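Local coordinates for ferric uptake regulation protein (Helicobacter pylori, PDB 2XIG) that probably acts as a homodimeric global repressor that uses ferrous iron as cofactor to bind the operators of the genes it controls, at residues Arg66-Leu71 with Asn75-Leu80; Arg88-Ala93 with His97-Cys102. The protein carries 2 engineered substitutions. One frame throughout, in Å; residues are numbered along the deposited sequence.

Contact 1 of 2, residues Arg66-Leu71 with Asn75-Leu80. Engineered in segment 75-80: Ser78 (natural residue Cys).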
# COMPACT_ATOMS: atom_id res chain seq x y z
N ARG C 66 -9.21 22.54 11.12
CA ARG C 66 -8.61 23.45 12.09
C ARG C 66 -9.17 23.23 13.50
O ARG C 66 -8.42 23.14 14.47
CB ARG C 66 -8.83 24.90 11.66
CG ARG C 66 -8.26 25.93 12.61
CD ARG C 66 -8.49 27.35 12.10
NE ARG C 66 -8.17 27.43 10.68
CZ ARG C 66 -9.05 27.73 9.73
NH1 ARG C 66 -10.30 28.04 10.03
NH2 ARG C 66 -8.66 27.75 8.46
N ILE C 67 -10.50 23.14 13.59
CA ILE C 67 -11.17 22.82 14.85
C ILE C 67 -10.72 21.47 15.42
O ILE C 67 -10.43 21.37 16.62
CB ILE C 67 -12.70 22.82 14.67
CG1 ILE C 67 -13.22 24.26 14.52
CG2 ILE C 67 -13.39 22.10 15.83
CD1 ILE C 67 -14.68 24.34 14.14
N LEU C 68 -10.67 20.45 14.57
CA LEU C 68 -10.26 19.11 15.00
C LEU C 68 -8.84 19.12 15.54
O LEU C 68 -8.55 18.47 16.55
CB LEU C 68 -10.39 18.11 13.84
CG LEU C 68 -11.82 17.72 13.47
CD1 LEU C 68 -11.87 16.86 12.21
CD2 LEU C 68 -12.51 17.00 14.62
N ASN C 69 -7.95 19.84 14.88
CA ASN C 69 -6.56 19.92 15.33
C ASN C 69 -6.44 20.54 16.73
O ASN C 69 -5.68 20.06 17.56
CB ASN C 69 -5.70 20.68 14.33
CG ASN C 69 -5.46 19.89 13.05
OD1 ASN C 69 -5.37 18.66 13.07
ND2 ASN C 69 -5.36 20.59 11.92
N PHE C 70 -7.19 21.60 16.97
CA PHE C 70 -7.21 22.22 18.30
C PHE C 70 -7.77 21.28 19.37
O PHE C 70 -7.16 21.06 20.42
CB PHE C 70 -8.03 23.51 18.30
CG PHE C 70 -8.18 24.12 19.67
CD1 PHE C 70 -9.28 23.83 20.46
CD2 PHE C 70 -7.20 24.95 20.18
CE1 PHE C 70 -9.41 24.38 21.73
CE2 PHE C 70 -7.33 25.51 21.45
CZ PHE C 70 -8.43 25.22 22.22
N LEU C 71 -8.97 20.76 19.10
CA LEU C 71 -9.63 19.88 20.04
C LEU C 71 -8.78 18.68 20.38
O LEU C 71 -8.77 18.22 21.51
CB LEU C 71 -10.98 19.41 19.48
CG LEU C 71 -12.07 20.47 19.33
CD1 LEU C 71 -13.28 19.83 18.68
CD2 LEU C 71 -12.43 21.09 20.72
N ASN C 75 -6.89 17.65 23.97
CA ASN C 75 -7.44 16.42 24.55
C ASN C 75 -8.95 16.38 24.76
O ASN C 75 -9.44 15.68 25.65
CB ASN C 75 -6.71 16.07 25.85
CG ASN C 75 -5.24 15.76 25.62
OD1 ASN C 75 -4.76 15.70 24.49
ND2 ASN C 75 -4.51 15.55 26.71
N PHE C 76 -9.70 17.12 23.94
CA PHE C 76 -11.16 17.03 23.97
C PHE C 76 -11.64 15.86 23.12
O PHE C 76 -12.74 15.34 23.33
CB PHE C 76 -11.80 18.34 23.50
CG PHE C 76 -11.69 19.46 24.49
CD1 PHE C 76 -12.54 19.53 25.58
CD2 PHE C 76 -10.71 20.44 24.35
CE1 PHE C 76 -12.43 20.56 26.50
CE2 PHE C 76 -10.60 21.46 25.27
CZ PHE C 76 -11.46 21.52 26.35
N ILE C 77 -10.82 15.46 22.16
CA ILE C 77 -11.14 14.35 21.27
C ILE C 77 -9.90 13.49 21.06
O ILE C 77 -8.78 13.96 21.30
CB ILE C 77 -11.69 14.84 19.91
CG1 ILE C 77 -10.61 15.59 19.12
CG2 ILE C 77 -12.91 15.73 20.11
CD1 ILE C 77 -11.08 16.13 17.76
N SER C 78 -10.10 12.24 20.63
CA SER C 78 -9.01 11.32 20.31
C SER C 78 -9.07 10.99 18.83
O SER C 78 -10.16 10.93 18.24
CB SER C 78 -9.18 10.01 21.09
OG SER C 78 -9.57 10.26 22.43
N VAL C 79 -7.90 10.75 18.24
CA VAL C 79 -7.80 10.35 16.83
C VAL C 79 -7.29 8.91 16.68
O VAL C 79 -6.42 8.46 17.43
CB VAL C 79 -6.91 11.33 16.01
CG1 VAL C 79 -5.47 11.30 16.50
CG2 VAL C 79 -6.98 11.02 14.52
N LEU C 80 -7.85 8.19 15.72
CA LEU C 80 -7.42 6.84 15.36
C LEU C 80 -6.96 6.93 13.91
O LEU C 80 -7.72 7.37 13.06
CB LEU C 80 -8.60 5.87 15.46
CG LEU C 80 -8.42 4.39 15.06
CD1 LEU C 80 -7.35 3.72 15.91
CD2 LEU C 80 -9.74 3.64 15.16
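Leu71, in the last turns of helix 61-73, and Phe76, just ahead of strand 77-82, bring the two backbones together with CA atoms 5.1 Å apart. Phe76 N donates to Leu71 O at 2.8 Å. A second donor, Ile77 N, reaches the same Leu71 O at 3.5 Å, a weak bond, so two successive amides converge on one helical carbonyl. Asn75, with a positive phi of 66°, is the C-prime residue that turns the chain out of the helix.

Apolar side chains carry the rest of the contact. Ile77 points toward the helix, and its CG1 occupies the position between backbone N and carbonyl carbon (chi1 66°). From there the extended branch carries CD1 to 3.6 Å from Leu68 CD2 and 3.7 Å from Leu71 CB, so one methyl bears on residues a turn apart. Leu68 meets Ile77 at about a right angle. Leu71 CD2 approaches Phe76 CB at 4.0 Å and meets the aromatic ring obliquely. Helix 27-38 supplies Val32 and Val33 against Leu71 and Leu36 against Ile77, while Tyr89 of strand 86-91 covers both Leu68 and Ile77.

The backbone pattern is a Schellman motif at the helix C-terminus: the six-to-one bond from Phe76 N to Leu71 O closes the turn around Asn75 at C-prime. A helix that passes through a short turn into the first strand of a beta hairpin, with a hydrophobic seam between them, is the helix-to-wing junction of a winged-helix DNA-binding domain, consistent with the DNA-binding role proposed for residues 1-93.

Contact 2 of 2, residues Arg88-Ala93 with His97-Cys102. With ZN (zinc ion), chain L; ZN (zinc ion), chain N; ZN (zinc ion), chain M.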
# COMPACT_ATOMS: atom_id res chain seq x y z
N ARG C 88 -9.80 9.00 11.96
CA ARG C 88 -11.15 9.05 12.47
C ARG C 88 -11.14 9.51 13.93
O ARG C 88 -10.19 9.25 14.65
CB ARG C 88 -11.86 7.71 12.30
CG ARG C 88 -12.27 7.46 10.84
CD ARG C 88 -13.13 6.25 10.64
NE ARG C 88 -14.16 6.50 9.63
CZ ARG C 88 -13.91 6.63 8.33
NH1 ARG C 88 -12.67 6.54 7.88
NH2 ARG C 88 -14.90 6.86 7.47
N TYR C 89 -12.20 10.20 14.33
CA TYR C 89 -12.20 10.93 15.60
C TYR C 89 -13.31 10.48 16.53
O TYR C 89 -14.37 10.03 16.09
CB TYR C 89 -12.33 12.43 15.34
CG TYR C 89 -11.12 13.06 14.69
CD1 TYR C 89 -10.14 13.67 15.45
CD2 TYR C 89 -10.95 13.04 13.30
CE1 TYR C 89 -9.03 14.24 14.87
CE2 TYR C 89 -9.84 13.60 12.71
CZ TYR C 89 -8.89 14.20 13.50
OH TYR C 89 -7.78 14.77 12.92
N GLU C 90 -13.07 10.63 17.83
CA GLU C 90 -14.08 10.32 18.82
C GLU C 90 -13.88 11.21 20.03
O GLU C 90 -12.80 11.77 20.25
CB GLU C 90 -13.97 8.86 19.23
CG GLU C 90 -12.60 8.48 19.75
CD GLU C 90 -12.51 7.02 20.15
OE1 GLU C 90 -13.49 6.50 20.73
OE2 GLU C 90 -11.46 6.40 19.87
N ILE C 91 -14.94 11.34 20.82
CA ILE C 91 -14.88 12.15 22.02
C ILE C 91 -13.90 11.49 23.00
O ILE C 91 -13.84 10.27 23.10
CB ILE C 91 -16.30 12.30 22.62
CG1 ILE C 91 -16.38 13.48 23.60
CG2 ILE C 91 -16.78 10.98 23.23
CD1 ILE C 91 -16.26 14.84 22.93
N ALA C 92 -13.10 12.30 23.70
CA ALA C 92 -12.06 11.78 24.58
C ALA C 92 -12.64 11.23 25.88
O ALA C 92 -12.03 10.39 26.53
CB ALA C 92 -11.03 12.87 24.88
N ALA C 93 -13.82 11.72 26.26
CA ALA C 93 -14.43 11.34 27.54
C ALA C 93 -15.10 9.96 27.50
O ALA C 93 -16.32 9.84 27.68
CB ALA C 93 -15.43 12.41 27.97
N HIS C 97 -9.95 2.19 25.66
CA HIS C 97 -10.18 1.03 24.84
C HIS C 97 -9.21 1.03 23.67
O HIS C 97 -8.63 2.05 23.30
CB HIS C 97 -11.60 1.04 24.28
CG HIS C 97 -11.89 2.24 23.45
ND1 HIS C 97 -12.33 3.43 23.99
CD2 HIS C 97 -11.76 2.46 22.12
CE1 HIS C 97 -12.47 4.33 23.03
NE2 HIS C 97 -12.13 3.76 21.89
N ASP C 98 -9.03 -0.15 23.10
CA ASP C 98 -8.19 -0.32 21.94
C ASP C 98 -9.08 -0.63 20.76
O ASP C 98 -10.30 -0.62 20.90
CB ASP C 98 -7.23 -1.44 22.23
CG ASP C 98 -6.45 -1.19 23.51
OD1 ASP C 98 -5.65 -0.25 23.51
OD2 ASP C 98 -6.67 -1.92 24.50
N HIS C 99 -8.50 -0.88 19.59
CA HIS C 99 -9.32 -0.92 18.39
C HIS C 99 -9.08 -2.10 17.48
O HIS C 99 -7.95 -2.48 17.21
CB HIS C 99 -9.12 0.35 17.57
CG HIS C 99 -9.52 1.59 18.30
ND1 HIS C 99 -8.62 2.34 19.03
CD2 HIS C 99 -10.72 2.21 18.42
CE1 HIS C 99 -9.25 3.38 19.56
NE2 HIS C 99 -10.52 3.32 19.20
N ILE C 100 -10.19 -2.65 16.99
CA ILE C 100 -10.19 -3.62 15.91
C ILE C 100 -10.70 -2.89 14.66
O ILE C 100 -11.67 -2.15 14.73
CB ILE C 100 -11.12 -4.79 16.26
CG1 ILE C 100 -10.47 -5.66 17.34
CG2 ILE C 100 -11.46 -5.63 15.04
CD1 ILE C 100 -11.46 -6.48 18.16
N ILE C 101 -10.03 -3.08 13.53
CA ILE C 101 -10.41 -2.39 12.30
C ILE C 101 -10.49 -3.39 11.16
O ILE C 101 -9.54 -4.13 10.92
CB ILE C 101 -9.38 -1.30 11.91
CG1 ILE C 101 -9.14 -0.32 13.07
CG2 ILE C 101 -9.81 -0.56 10.64
CD1 ILE C 101 -7.91 -0.65 13.88
N CYS C 102 -11.62 -3.42 10.46
CA CYS C 102 -11.80 -4.35 9.36
C CYS C 102 -11.12 -3.81 8.10
O CYS C 102 -11.40 -2.69 7.67
CB CYS C 102 -13.28 -4.59 9.07
SG CYS C 102 -13.50 -5.71 7.68
ZN ZN L . -12.13 4.47 19.91
ZN ZN N . -5.42 -0.94 25.94
ZN ZN M . -15.86 -5.63 7.42
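Glu90, His97 and His99 meet through a zinc ion, and metal coordination accounts for essentially the whole contact. The carboxylate of Glu90 binds unevenly, with OE2 at 2.0 Å from the zinc and OE1 at 2.6 Å, an asymmetric bidentate grip. His97 NE2 and His99 NE2 each lie 2.1 Å from the same ion, and His42 NE2 completes the site. Each histidine side chain comes from the opposite direction to Glu90, with the zinc between carboxylate and rings.

The close ligand pairs follow from the shared ion. Glu90 OE1 lies 3.3 Å from His97 NE2, at the ring edge and near its plane, and OE2 takes the same kind of place beside His99. The carboxylate plane is turned 56° from the His97 ring and 60° from that of His99. With chi1 at 56°, Glu90 lifts CG over its own backbone, and the straight chain beyond brings both oxygens to the ion.

Second-shell hydrogen bonds steady two ligands. Lys94 NZ bonds to Glu90 OE1, the more distant oxygen, and may draw charge from it. His97 ND1 bonds to the backbone carbonyl of Glu95, which helps fix the rotation of the ring.

Two further zinc ions each take one ligand residue from segment 97-102 and none from 88-93. Asp98 binds one through both oxygens, OD2 at 2.1 Å and OD1 at 2.5 Å, alongside His96, Glu117 and His134; Cys102 SG binds the other with Cys105, Cys142 and Cys145.

The all-cysteine site has the chemistry of a structural zinc. The site shared by Glu90 and the histidines instead joins strand 86-91 of the probable DNA-binding region to strand 98-102 of the probable dimerization region, so its occupancy probably influences how the two regions are oriented.

In the fold
Contact 1 closes before contact 2 opens, and their centres are 13 Å apart. The two-stranded antiparallel sheet of 77-82 and 86-91 connects them: the backbone N of the engineered Ser78 lies 2.8 Å from Glu90 O, and Leu80 N lies 2.8 Å from Arg88 O, both probable hydrogen bonds. Ile77 packs against the helix in contact 1 while its CB also lies 3.3 Å from Glu90 O; its side chain remains about 10 Å from a bound zinc ion. The hairpin thus carries the helix on one strand and a zinc ligand on the next, a plausible route by which metal binding at the interface with the dimerization region could be felt at the DNA-binding helix.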